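Local coordinates for 7beta-hydroxysteroid dehydrogenase (Collinsella aerofaciens, PDB 5FYD), which catalyses the NADPH-dependent reduction of the 7-oxo group of 7-oxolithocholate to give ursodeoxycholate, as a homodimeric short-chain dehydrogenase/reductase, at residues A[141-147]-A[160-164]; A[90-94]-A[113-119]; A[181-186]-A[228-233]; A[23-28]-A[218-222]; A[9-15]-A[33-38]. One frame throughout, in Å; residues are numbered along the deposited sequence. Where two conformers were deposited one is given.

Interaction 1 of 5, residues A[141-147]-A[160-164]; sequences VSSMTGI and KAFIL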
# COMPACT_ATOMS: atom_id res chain seq x y z
N VAL A 141 -9.25 10.82 14.24
CA VAL A 141 -9.48 9.65 13.40
C VAL A 141 -8.91 8.40 14.05
O VAL A 141 -7.72 8.34 14.38
CB VAL A 141 -8.87 9.89 12.02
CG1 VAL A 141 -9.08 8.68 11.11
CG2 VAL A 141 -9.48 11.14 11.41
N SER A 142 -9.78 7.42 14.27
CA SER A 142 -9.35 6.09 14.67
C SER A 142 -9.58 5.06 13.56
O SER A 142 -9.93 5.40 12.40
CB SER A 142 -10.04 5.69 15.98
OG SER A 142 -9.45 4.54 16.54
N SER A 143 -9.39 3.79 13.91
CA SER A 143 -9.48 2.69 12.96
C SER A 143 -10.18 1.54 13.62
O SER A 143 -10.06 1.34 14.84
CB SER A 143 -8.08 2.26 12.59
OG SER A 143 -8.12 1.13 11.74
N MET A 144 -10.91 0.77 12.82
CA MET A 144 -11.53 -0.46 13.28
C MET A 144 -10.53 -1.44 13.92
O MET A 144 -10.94 -2.20 14.79
CB MET A 144 -12.33 -1.11 12.13
CG MET A 144 -13.68 -0.42 11.97
SD MET A 144 -14.52 -0.93 10.48
CE MET A 144 -14.95 -2.61 10.93
N THR A 145 -9.24 -1.35 13.57
CA THR A 145 -8.20 -2.13 14.23
C THR A 145 -8.11 -1.80 15.73
O THR A 145 -7.70 -2.66 16.52
CB THR A 145 -6.80 -1.94 13.60
OG1 THR A 145 -6.42 -0.57 13.68
CG2 THR A 145 -6.78 -2.40 12.15
N GLY A 146 -8.49 -0.59 16.10
CA GLY A 146 -8.60 -0.21 17.51
C GLY A 146 -9.68 -0.93 18.30
O GLY A 146 -9.66 -0.94 19.53
N ILE A 147 -10.64 -1.51 17.58
CA ILE A 147 -11.69 -2.33 18.15
C ILE A 147 -11.38 -3.82 18.05
O ILE A 147 -11.57 -4.56 19.02
CB ILE A 147 -13.04 -2.02 17.44
CG1 ILE A 147 -13.36 -0.53 17.55
CG2 ILE A 147 -14.15 -2.92 17.98
CD1 ILE A 147 -14.52 -0.07 16.71
N LYS A 160 -4.35 3.19 17.71
CA LYS A 160 -5.67 3.67 17.33
C LYS A 160 -6.67 3.52 18.48
O LYS A 160 -7.56 4.36 18.64
CB LYS A 160 -6.17 3.02 16.04
CG LYS A 160 -5.44 3.49 14.80
CD LYS A 160 -5.42 5.02 14.73
CE LYS A 160 -5.52 5.59 13.35
NZ LYS A 160 -5.33 7.06 13.46
N ALA A 161 -6.52 2.49 19.30
CA ALA A 161 -7.38 2.35 20.49
C ALA A 161 -7.10 3.45 21.52
O ALA A 161 -8.02 3.94 22.21
CB ALA A 161 -7.21 0.99 21.12
N PHE A 162 -5.83 3.83 21.66
CA PHE A 162 -5.48 4.96 22.54
C PHE A 162 -6.21 6.22 22.07
O PHE A 162 -6.87 6.93 22.85
CB PHE A 162 -3.97 5.17 22.54
CG PHE A 162 -3.52 6.19 23.53
CD1 PHE A 162 -3.53 7.54 23.22
CD2 PHE A 162 -3.10 5.79 24.80
CE1 PHE A 162 -3.11 8.48 24.14
CE2 PHE A 162 -2.69 6.71 25.71
CZ PHE A 162 -2.67 8.06 25.39
N ILE A 163 -6.12 6.50 20.77
CA ILE A 163 -6.78 7.68 20.19
C ILE A 163 -8.29 7.58 20.40
O ILE A 163 -8.93 8.56 20.79
CB ILE A 163 -6.45 7.83 18.69
CG1 ILE A 163 -4.97 8.17 18.51
CG2 ILE A 163 -7.37 8.86 18.03
CD1 ILE A 163 -4.45 8.11 17.10
N LEU A 164 -8.85 6.39 20.15
CA LEU A 164 -10.30 6.19 20.31
C LEU A 164 -10.74 6.50 21.75
O LEU A 164 -11.60 7.35 21.99
CB LEU A 164 -10.66 4.75 19.96
CG LEU A 164 -12.11 4.32 20.16
CD1 LEU A 164 -13.13 5.11 19.36
CD2 LEU A 164 -12.18 2.84 19.83
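Lys160 lies lengthwise along the strand end 141-143. Its CG sits beside Ser143 CB at 3.7 Å. The chain bends at chi2 and chi3, and this turns the ammonium back to the backbone. There NZ gives a hydrogen bond to Val141 O at 2.9 Å, from above the carbonyl plane. Ser142 OG, anti to the backbone N (chi1 -168°), donates to Lys160 O at 2.8 Å. That oxygen is gripped twice, since Leu164 N reaches it from the opposite face of the carbonyl. Leu164 CB packs on Ser142 OG. At Gly146 the backbones come close, with CA only 4.1 Å from Ala161 CA; a side chain there would run into Ala161 N.

This is the catalytic corner of the SDR fold. Ser143 is the inferred transition-state stabiliser. Its OG shares a hydrogen bond with Thr145 OG1 at 3.1 Å. Lys160 probably lowers the pKa of Tyr156, the inferred proton acceptor, which packs against Ser143 and Thr145. Strand 136-143 lies between strands 85-90 and 179-186, while helix 154-173 packs against it and touches helix 105-132 through Phe162 and Ile163.

Interaction 2 of 5, residues A[90-94]-A[113-119]; sequences YVACL and NVNVVTF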
# COMPACT_ATOMS: atom_id res chain seq x y z
N TYR A 90 -6.58 15.17 14.26
CA TYR A 90 -5.41 14.31 14.20
C TYR A 90 -5.70 13.13 13.28
O TYR A 90 -6.53 12.28 13.61
CB TYR A 90 -4.98 13.85 15.58
CG TYR A 90 -3.54 13.41 15.57
CD1 TYR A 90 -2.53 14.35 15.71
CD2 TYR A 90 -3.17 12.09 15.40
CE1 TYR A 90 -1.21 14.01 15.70
CE2 TYR A 90 -1.84 11.73 15.39
CZ TYR A 90 -0.84 12.70 15.54
OH TYR A 90 0.52 12.39 15.53
N VAL A 91 -5.03 13.13 12.13
CA VAL A 91 -5.24 12.15 11.07
C VAL A 91 -4.05 11.22 10.87
O VAL A 91 -4.22 10.10 10.41
CB VAL A 91 -5.49 12.85 9.70
CG1 VAL A 91 -5.86 11.82 8.63
CG2 VAL A 91 -6.56 13.91 9.83
N ALA A 92 -2.85 11.66 11.22
CA ALA A 92 -1.65 10.88 10.91
C ALA A 92 -1.65 9.56 11.63
O ALA A 92 -2.15 9.47 12.75
CB ALA A 92 -0.42 11.65 11.30
N CYS A 93 -1.08 8.54 11.00
CA CYS A 93 -0.92 7.25 11.64
C CYS A 93 0.26 6.52 11.03
O CYS A 93 0.55 6.67 9.83
CB CYS A 93 -2.19 6.41 11.49
SG CYS A 93 -2.37 5.70 9.85
N LEU A 94 0.91 5.72 11.86
CA LEU A 94 2.06 4.94 11.44
C LEU A 94 1.85 3.52 11.93
O LEU A 94 1.59 3.29 13.11
CB LEU A 94 3.37 5.52 11.98
CG LEU A 94 4.65 4.80 11.57
CD1 LEU A 94 4.84 4.77 10.06
CD2 LEU A 94 5.86 5.42 12.25
N ASN A 113 5.28 7.57 18.96
CA ASN A 113 5.34 9.00 18.73
C ASN A 113 4.20 9.49 17.84
O ASN A 113 3.56 10.49 18.15
CB ASN A 113 6.68 9.39 18.16
CG ASN A 113 7.75 9.42 19.21
OD1 ASN A 113 7.45 9.33 20.40
ND2 ASN A 113 8.98 9.56 18.80
N VAL A 114 3.94 8.79 16.76
CA VAL A 114 2.87 9.21 15.85
C VAL A 114 1.49 9.02 16.47
O VAL A 114 0.65 9.94 16.47
CB VAL A 114 2.93 8.47 14.47
CG1 VAL A 114 1.78 8.95 13.58
CG2 VAL A 114 4.26 8.72 13.78
N ASN A 115 1.23 7.84 17.02
CA ASN A 115 -0.14 7.47 17.37
C ASN A 115 -0.54 7.87 18.79
O ASN A 115 -1.74 7.95 19.10
CB ASN A 115 -0.36 5.96 17.17
CG ASN A 115 -0.05 5.51 15.75
OD1 ASN A 115 -0.35 6.20 14.77
ND2 ASN A 115 0.52 4.34 15.63
N VAL A 116 0.46 8.09 19.64
CA VAL A 116 0.23 8.38 21.07
C VAL A 116 0.78 9.72 21.52
O VAL A 116 0.03 10.57 22.04
CB VAL A 116 0.77 7.24 21.96
CG1 VAL A 116 0.54 7.54 23.44
CG2 VAL A 116 0.10 5.92 21.57
N VAL A 117 2.10 9.92 21.40
CA VAL A 117 2.73 11.09 21.99
C VAL A 117 2.44 12.40 21.26
O VAL A 117 1.96 13.38 21.88
CB VAL A 117 4.25 10.90 22.18
CG1 VAL A 117 4.91 12.16 22.72
CG2 VAL A 117 4.51 9.68 23.08
N THR A 118 2.76 12.47 19.97
CA THR A 118 2.43 13.65 19.17
C THR A 118 0.94 13.88 19.16
O THR A 118 0.49 15.00 19.31
CB THR A 118 2.96 13.56 17.74
OG1 THR A 118 4.38 13.34 17.78
CG2 THR A 118 2.65 14.85 16.97
N PHE A 119 0.17 12.80 19.03
CA PHE A 119 -1.28 12.86 19.16
C PHE A 119 -1.71 13.58 20.43
O PHE A 119 -2.44 14.58 20.36
CB PHE A 119 -1.89 11.46 19.14
CG PHE A 119 -3.27 11.42 19.69
CD1 PHE A 119 -4.32 12.07 19.02
CD2 PHE A 119 -3.55 10.82 20.91
CE1 PHE A 119 -5.59 12.05 19.53
CE2 PHE A 119 -4.84 10.80 21.42
CZ PHE A 119 -5.87 11.43 20.73
O HOH W 1 -2.82 7.57 14.38
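Tyr90 reaches from the end of strand 85-90 to helix 105-132, in the Rossmann-type fold of the short-chain dehydrogenases. Its CG is anti to the backbone N (chi1 -159°), which lays the ring along the helix. CB, CG and CD2 start beside Phe119 CD1. The rings of Tyr90 and Phe119 form a T-shaped pair, the Phe119 edge toward the Tyr90 face, with planes at 68°. Farther out, CD1 and CE1 lie near Phe119 CA, and this CA makes a CH-pi contact over the face, 3.7 Å from the ring centroid. CE2 meets Phe119 CB, and CE2 and CZ also lie near Val114 O. At the tip, OH donates to Val114 O at 2.6 Å, in the carbonyl plane and on a lone pair. Thr118 CB and CG2 also pack against this OH.

The helix has a wider pi-type turn at 113-117, where Thr118 N bonds to Asn113 O. Thr118 OG1 also hydrogen-bonds to Phe67 O, in a residue that binds NADP(+). Ala92 touches Phe67 as well, so the loop borders the cofactor site.

Val114 packs against the loop. Its CG1 packs on Cys93 CA, and its CG2 meets Leu94 CB at 3.8 Å. Asn115 pairs both polar atoms of its amide with the backbone of Leu94. OD1 accepts from Leu94 N at 3.2 Å, and ND2 donates to Leu94 O at 2.9 Å. Both bonds fix the amide's rotation. A water adds a second hydrogen to Asn115 OD1 at 2.9 Å and also donates to Ala92 O at 2.6 Å.

Interaction 3 of 5, residues A[181-186]-A[228-233]; sequences VEVITL and ELSVIA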
# COMPACT_ATOMS: atom_id res chain seq x y z
N VAL A 181 -16.31 17.71 20.38
CA VAL A 181 -15.28 16.73 20.13
C VAL A 181 -15.93 15.44 19.69
O VAL A 181 -16.97 15.05 20.21
CB VAL A 181 -14.38 16.53 21.37
CG1 VAL A 181 -13.37 15.38 21.20
CG2 VAL A 181 -13.65 17.82 21.66
N GLU A 182 -15.32 14.79 18.71
CA GLU A 182 -15.80 13.53 18.15
C GLU A 182 -14.61 12.69 17.73
O GLU A 182 -13.59 13.22 17.32
CB GLU A 182 -16.68 13.80 16.93
CG GLU A 182 -17.37 12.58 16.31
CD GLU A 182 -17.87 12.89 14.91
OE1 GLU A 182 -18.36 14.03 14.68
OE2 GLU A 182 -17.73 12.01 14.04
N VAL A 183 -14.75 11.38 17.88
CA VAL A 183 -13.87 10.45 17.19
C VAL A 183 -14.64 9.72 16.11
O VAL A 183 -15.74 9.23 16.34
CB VAL A 183 -13.13 9.48 18.13
CG1 VAL A 183 -14.05 8.77 19.13
CG2 VAL A 183 -12.29 8.46 17.34
N ILE A 184 -14.04 9.65 14.92
CA ILE A 184 -14.60 8.89 13.81
C ILE A 184 -13.65 7.72 13.56
O ILE A 184 -12.46 7.92 13.33
CB ILE A 184 -14.83 9.73 12.55
CG1 ILE A 184 -15.50 8.87 11.46
CG2 ILE A 184 -13.56 10.38 11.99
CD1 ILE A 184 -16.93 9.21 11.19
N THR A 185 -14.20 6.51 13.57
CA THR A 185 -13.45 5.28 13.41
C THR A 185 -13.64 4.75 11.99
O THR A 185 -14.78 4.47 11.57
CB THR A 185 -13.88 4.26 14.47
OG1 THR A 185 -13.52 4.74 15.78
CG2 THR A 185 -13.24 2.94 14.23
N LEU A 186 -12.54 4.62 11.25
CA LEU A 186 -12.59 4.27 9.83
C LEU A 186 -12.31 2.80 9.64
O LEU A 186 -11.56 2.21 10.39
CB LEU A 186 -11.55 5.05 9.06
CG LEU A 186 -11.58 6.57 9.25
CD1 LEU A 186 -10.58 7.23 8.30
CD2 LEU A 186 -12.98 7.12 9.09
N GLU A 228 -22.94 13.28 18.20
CA GLU A 228 -22.49 11.95 18.61
C GLU A 228 -21.04 12.04 19.01
O GLU A 228 -20.30 12.83 18.43
CB GLU A 228 -22.69 10.94 17.49
CG GLU A 228 -24.15 10.84 17.08
CD GLU A 228 -24.43 9.73 16.11
OE1 GLU A 228 -23.76 8.69 16.16
OE2 GLU A 228 -25.36 9.90 15.28
N LEU A 229 -20.65 11.24 19.99
CA LEU A 229 -19.28 11.24 20.54
C LEU A 229 -18.31 10.36 19.74
O LEU A 229 -17.16 10.73 19.49
CB LEU A 229 -19.30 10.79 22.00
CG LEU A 229 -20.27 11.48 22.97
CD1 LEU A 229 -20.13 10.92 24.38
CD2 LEU A 229 -20.08 12.98 22.97
N SER A 230 -18.78 9.18 19.41
CA SER A 230 -17.96 8.13 18.84
C SER A 230 -18.74 7.47 17.71
O SER A 230 -19.76 6.81 17.94
CB SER A 230 -17.60 7.13 19.92
OG SER A 230 -16.71 6.15 19.43
N VAL A 231 -18.22 7.62 16.50
CA VAL A 231 -18.93 7.24 15.28
C VAL A 231 -18.05 6.28 14.54
O VAL A 231 -16.85 6.49 14.43
CB VAL A 231 -19.16 8.47 14.39
CG1 VAL A 231 -19.80 8.10 13.03
CG2 VAL A 231 -20.01 9.49 15.13
N ILE A 232 -18.66 5.22 14.03
CA ILE A 232 -17.98 4.33 13.08
C ILE A 232 -18.43 4.76 11.69
O ILE A 232 -19.61 4.80 11.42
CB ILE A 232 -18.30 2.86 13.36
CG1 ILE A 232 -17.67 2.44 14.70
CG2 ILE A 232 -17.77 1.96 12.24
CD1 ILE A 232 -18.17 1.13 15.24
N ALA A 233 -17.49 5.07 10.81
CA ALA A 233 -17.84 5.57 9.47
C ALA A 233 -18.45 4.46 8.63
O ALA A 233 -17.87 3.39 8.50
CB ALA A 233 -16.62 6.14 8.77
O HOH W 2 -19.38 15.37 18.73
O HOH W 3 -15.54 5.84 16.94
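Ile184 lays its CD1 over Val231 CG1, 3.6 Å away, and on to Ala233 CB. The two strands are neighbours in the parallel sheet of the Rossmann-type fold, and strand 230-232 is its outermost strand on this side within the chain. Their short segments run at 20° to each other. Val183, Ile184 and Thr185 pair with Ser230, Val231 and Ile232. Four backbone bonds join them: Val183 N to Leu229 O, Val231 N to Val183 O, Thr185 N to Val231 O, and Ala233 N to Thr185 O. Thr185 uses both its N-H and its C=O toward the partner strand: Thr185 N lies 2.8 Å from Val231 O, and Ala233 N lies 2.9 Å from Thr185 O. CA-H...O contacts, such as Ile184 CA to Val231 O, fill in between them.

On the Ile184 face, Glu182 extends its chain beside the partner strand. Its OE2 rests on Val231 CG2 at 3.6 Å, so a carboxylate oxygen lies against a methyl group. Leu186 CD2 meets Ala233 CB farther along. Helix 214-224 packs on this face through Ala221, Cys217 and Glu220.

The other face carries Val183, Thr185, Ser230 and Ile232, and helix 154-173 packs against it. Val183 has CG1 between its backbone N and carbonyl carbon (chi1 50°), which places this methyl 3.7 Å from Ser230 OG. Ser230 OG is also hydrogen-bonded to Glu168. One water joins the polar groups here. It donates to Ser230 OG at 2.8 Å and to Val231 O at 2.9 Å, and it lies 2.6 Å from Thr185 OG1.

Interaction 4 of 5, residues A[23-28]-A[218-222]; sequences AFCEKI and VDEAF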
# COMPACT_ATOMS: atom_id res chain seq x y z
N ALA A 23 -9.09 15.41 2.54
CA ALA A 23 -10.52 15.66 2.56
C ALA A 23 -10.93 16.54 3.74
O ALA A 23 -11.85 17.34 3.62
CB ALA A 23 -11.28 14.35 2.56
N PHE A 24 -10.23 16.42 4.88
CA PHE A 24 -10.46 17.36 5.99
C PHE A 24 -10.13 18.80 5.58
O PHE A 24 -10.86 19.74 5.90
CB PHE A 24 -9.69 16.97 7.26
CG PHE A 24 -10.44 16.04 8.18
CD1 PHE A 24 -11.53 16.51 8.91
CD2 PHE A 24 -10.10 14.69 8.30
CE1 PHE A 24 -12.25 15.67 9.73
CE2 PHE A 24 -10.80 13.85 9.12
CZ PHE A 24 -11.87 14.34 9.84
N CYS A 25 -9.00 18.98 4.89
CA CYS A 25 -8.59 20.33 4.46
C CYS A 25 -9.65 20.94 3.56
O CYS A 25 -10.07 22.09 3.74
CB CYS A 25 -7.26 20.29 3.69
SG CYS A 25 -5.81 19.84 4.69
N GLU A 26 -10.12 20.14 2.60
CA GLU A 26 -11.12 20.63 1.64
C GLU A 26 -12.43 20.95 2.33
O GLU A 26 -13.04 21.97 2.05
CB GLU A 26 -11.33 19.63 0.50
CG GLU A 26 -10.08 19.40 -0.33
CD GLU A 26 -10.16 18.17 -1.23
OE1 GLU A 26 -10.94 17.24 -0.96
OE2 GLU A 26 -9.42 18.13 -2.21
N LYS A 27 -12.85 20.09 3.27
CA LYS A 27 -14.12 20.29 3.98
C LYS A 27 -14.11 21.58 4.83
O LYS A 27 -15.05 22.39 4.76
CB LYS A 27 -14.48 19.07 4.83
CG LYS A 27 -15.80 19.17 5.57
CD LYS A 27 -17.02 19.20 4.64
CE LYS A 27 -18.30 18.96 5.43
NZ LYS A 27 -19.41 18.48 4.57
N ILE A 28 -13.05 21.80 5.61
CA ILE A 28 -13.00 23.00 6.44
C ILE A 28 -12.84 24.28 5.60
O ILE A 28 -13.40 25.31 5.93
CB ILE A 28 -12.01 22.93 7.63
CG1 ILE A 28 -10.56 22.95 7.16
CG2 ILE A 28 -12.31 21.71 8.52
CD1 ILE A 28 -9.60 23.19 8.31
N VAL A 218 -15.37 12.01 6.01
CA VAL A 218 -15.36 13.38 6.54
C VAL A 218 -16.76 14.00 6.58
O VAL A 218 -17.11 14.68 7.55
CB VAL A 218 -14.36 14.25 5.77
CG1 VAL A 218 -14.47 15.70 6.17
CG2 VAL A 218 -12.94 13.74 6.05
N ASP A 219 -17.56 13.77 5.54
CA ASP A 219 -18.94 14.24 5.55
C ASP A 219 -19.73 13.68 6.74
O ASP A 219 -20.41 14.44 7.45
CB ASP A 219 -19.65 13.92 4.23
CG ASP A 219 -19.27 14.89 3.12
OD1 ASP A 219 -18.70 15.97 3.41
OD2 ASP A 219 -19.56 14.58 1.94
N GLU A 220 -19.60 12.38 7.00
CA GLU A 220 -20.30 11.80 8.14
C GLU A 220 -19.80 12.37 9.48
O GLU A 220 -20.60 12.71 10.35
CB GLU A 220 -20.18 10.27 8.15
CG GLU A 220 -20.95 9.67 9.31
CD GLU A 220 -21.04 8.15 9.26
OE1 GLU A 220 -20.43 7.49 8.39
OE2 GLU A 220 -21.74 7.61 10.12
N ALA A 221 -18.48 12.52 9.63
CA ALA A 221 -17.94 13.12 10.85
C ALA A 221 -18.51 14.54 11.11
O ALA A 221 -18.88 14.87 12.24
CB ALA A 221 -16.42 13.18 10.78
N PHE A 222 -18.59 15.37 10.08
CA PHE A 222 -19.09 16.71 10.30
C PHE A 222 -20.61 16.73 10.52
O PHE A 222 -21.09 17.56 11.27
CB PHE A 222 -18.67 17.67 9.20
CG PHE A 222 -17.30 18.22 9.40
CD1 PHE A 222 -17.07 19.29 10.25
CD2 PHE A 222 -16.21 17.63 8.79
CE1 PHE A 222 -15.78 19.79 10.46
CE2 PHE A 222 -14.92 18.12 9.00
CZ PHE A 222 -14.71 19.21 9.82
O HOH W 4 -21.00 17.07 6.32
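Val218 opens the helix contact by pushing one methyl onto an aromatic ring. Its CG2 stands over the centre of the Phe24 face, in a CH-pi contact 3.8 Å from the ring centroid and 12° off the normal. The same methyl touches Ala23 CB. The other branch, CG1, turns to Lys27 CB at 3.6 Å.

Asp219 starts out away from the other helix, but OD1 returns to take a salt bridge from Lys27 NZ at 2.9 Å. The ammonium arrives from above the carboxylate plane. A water accepts from Lys27 NZ and donates to Asp219 O, making a second link. An alanine in place of Lys27 has neither ammonium nor long chain, and would probably leave Asp219 OD1 without its charged mate and the Phe222 ring less well packed.

Phe222, one turn on from Val218, closes the contact. The lysine chain and this ring run antiparallel alongside each other. Lys27 CG, anti to the backbone N (chi1 -178°), lies 3.6 Å from Phe222 CD2; the bend at chi2 then sends the chain on to Asp219. Phe222 CE2 meets Phe24 CE1 at 3.7 Å, and Phe222 CZ meets Ile28 CG2 at the same distance.

The short helical segments cross at -52°, with their axes 10.6 Å apart. Both helices pack on the sheet of the Rossmann-type fold. Phe24, Ala221 and Phe222 rest on Ile139 of strand 136-143, Phe222 meets the ring of Phe87, and Phe24 and Ile28 reach Ile13 of strand 10-14.

Interaction 5 of 5, residues A[9-15]-A[33-38]; sequences EWGLILG and MNVVMV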
# COMPACT_ATOMS: atom_id res chain seq x y z
N GLU A 9 -11.30 30.98 13.27
CA GLU A 9 -10.71 31.36 11.97
C GLU A 9 -9.90 30.29 11.28
O GLU A 9 -9.94 30.21 10.05
CB GLU A 9 -9.81 32.60 12.11
CG GLU A 9 -10.54 33.91 12.22
CD GLU A 9 -11.33 34.23 10.97
OE1 GLU A 9 -10.76 34.41 9.86
OE2 GLU A 9 -12.53 34.28 11.13
N TRP A 10 -9.12 29.53 12.04
CA TRP A 10 -8.20 28.56 11.48
C TRP A 10 -8.50 27.14 11.96
O TRP A 10 -8.82 26.93 13.13
CB TRP A 10 -6.77 28.92 11.85
CG TRP A 10 -6.26 30.15 11.17
CD1 TRP A 10 -6.45 31.44 11.54
CD2 TRP A 10 -5.44 30.18 10.00
NE1 TRP A 10 -5.81 32.29 10.67
CE2 TRP A 10 -5.19 31.55 9.70
CE3 TRP A 10 -4.91 29.19 9.16
CZ2 TRP A 10 -4.40 31.94 8.64
CZ3 TRP A 10 -4.15 29.57 8.08
CH2 TRP A 10 -3.90 30.95 7.82
N GLY A 11 -8.37 26.19 11.05
CA GLY A 11 -8.43 24.76 11.38
C GLY A 11 -7.09 24.12 11.08
O GLY A 11 -6.39 24.51 10.15
N LEU A 12 -6.74 23.13 11.89
CA LEU A 12 -5.44 22.50 11.88
C LEU A 12 -5.64 21.05 11.52
O LEU A 12 -6.30 20.30 12.27
CB LEU A 12 -4.81 22.62 13.26
CG LEU A 12 -3.52 21.90 13.56
CD1 LEU A 12 -2.41 22.32 12.62
CD2 LEU A 12 -3.11 22.16 14.99
N ILE A 13 -5.08 20.64 10.39
CA ILE A 13 -5.14 19.26 9.98
C ILE A 13 -3.76 18.64 10.14
O ILE A 13 -2.81 18.99 9.42
CB ILE A 13 -5.62 19.12 8.51
CG1 ILE A 13 -6.92 19.93 8.29
CG2 ILE A 13 -5.78 17.65 8.13
CD1 ILE A 13 -8.04 19.66 9.28
N LEU A 14 -3.67 17.69 11.07
CA LEU A 14 -2.40 17.05 11.41
C LEU A 14 -2.30 15.73 10.64
O LEU A 14 -2.85 14.69 11.06
CB LEU A 14 -2.29 16.85 12.92
CG LEU A 14 -2.36 18.18 13.67
CD1 LEU A 14 -2.93 18.07 15.07
CD2 LEU A 14 -0.97 18.81 13.65
N GLY A 15 -1.63 15.78 9.49
CA GLY A 15 -1.54 14.67 8.56
C GLY A 15 -2.39 14.96 7.35
O GLY A 15 -3.38 14.28 7.10
N MET A 33 -13.03 28.05 6.70
CA MET A 33 -11.86 28.15 7.59
C MET A 33 -10.58 28.23 6.80
O MET A 33 -10.42 27.59 5.76
CB MET A 33 -11.73 26.95 8.53
CG MET A 33 -12.87 26.80 9.51
SD MET A 33 -12.46 25.47 10.68
CE MET A 33 -12.36 26.40 12.17
N ASN A 34 -9.66 29.04 7.32
CA ASN A 34 -8.28 29.05 6.83
C ASN A 34 -7.64 27.77 7.34
O ASN A 34 -8.06 27.26 8.37
CB ASN A 34 -7.56 30.29 7.34
CG ASN A 34 -8.23 31.57 6.92
OD1 ASN A 34 -8.56 31.77 5.74
ND2 ASN A 34 -8.45 32.46 7.88
N VAL A 35 -6.64 27.26 6.64
CA VAL A 35 -6.18 25.89 6.88
C VAL A 35 -4.69 25.86 7.21
O VAL A 35 -3.88 26.33 6.42
CB VAL A 35 -6.44 25.01 5.65
CG1 VAL A 35 -6.06 23.57 5.92
CG2 VAL A 35 -7.91 25.09 5.24
N VAL A 36 -4.36 25.29 8.37
CA VAL A 36 -2.98 24.96 8.69
C VAL A 36 -2.86 23.49 8.37
O VAL A 36 -3.57 22.67 8.97
CB VAL A 36 -2.64 25.19 10.18
CG1 VAL A 36 -1.16 24.96 10.42
CG2 VAL A 36 -3.02 26.57 10.63
N MET A 37 -1.99 23.16 7.42
CA MET A 37 -1.83 21.78 6.96
C MET A 37 -0.43 21.30 7.31
O MET A 37 0.57 22.00 7.03
CB MET A 37 -2.10 21.66 5.45
CG MET A 37 -1.27 22.52 4.53
SD MET A 37 -1.90 22.33 2.84
CE MET A 37 -3.41 23.24 3.01
N VAL A 38 -0.37 20.14 7.96
CA VAL A 38 0.86 19.65 8.54
C VAL A 38 1.13 18.24 8.08
O VAL A 38 0.22 17.38 8.03
CB VAL A 38 0.81 19.66 10.07
CG1 VAL A 38 2.20 19.39 10.65
CG2 VAL A 38 0.22 20.96 10.60
O HOH W 5 -9.45 34.95 7.21
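Trp10 spreads its indole across Asn34, and Asn34 CB rises as a bump under the middle of the six-membered ring. The CH-pi distance from that CB to the ring centroid is 3.3 Å, 10° off the normal. The indole has CG anti to its carbonyl carbon (chi1 -70°), and this swings the ring over the partner strand. Val36 CG2 fits beside it, 3.5 Å from Trp10 CE3. A serine in place of Trp10 would probably leave Asn34 CB and Val36 CG2 without their cover and open a gap over the start of these two strands.

On the same face, Leu12 CD1 drops into the notch between Val36 CG1 and Val38 CG2, at 3.7 and 3.6 Å. Leu14 CD2 lies alongside Val38 CG2. The other face has a hollow at Gly11. Met33 fills it: SD lies 4.2 Å from Gly11 CA, and the bend at chi3 turns CE onto Trp10 O. A side chain at Gly11 would run into that sulfur.

Six backbone bonds join the strands, from Asn34 N to Glu9 O through to Gly15 N to Val38 O. Beside Glu9, a water donates to Glu9 OE1 and accepts from Asn34 ND2 at 2.8 Å; Asn34 OD1 bonds to Glu59 N.

The strands are the two strands of the beta-alpha-beta unit that begins this NADP(+)-binding Rossmann fold. Helix 19-30 packs on the Ile13 and Val35 face, and helix 72-80 on the Leu12 and Val38 face. Strand 10-14 also pairs with strand 85-90.

How the interactions relate
From the N terminus, interaction 5 closes the first loop, joining strands 10-14 and 34-39 around helix 19-30. That helix opens interaction 4, whose partner lies 190 residues on, in helix 214-224. Interactions 4 and 5 therefore cross along the chain. Interactions 2 and 1 close in series inside the long loop of interaction 4. They tie strand ends 85-90 and 136-143 to helices 105-132 and 154-173, and they meet through Tyr90 and Val141. Interaction 3 crosses interaction 4 and adds strand 230-232 to the sheet next to strand 179-186, which interaction 1 also touches. Interactions 3 and 5 lie toward opposite ends of the sheet, centres about 19 Å apart.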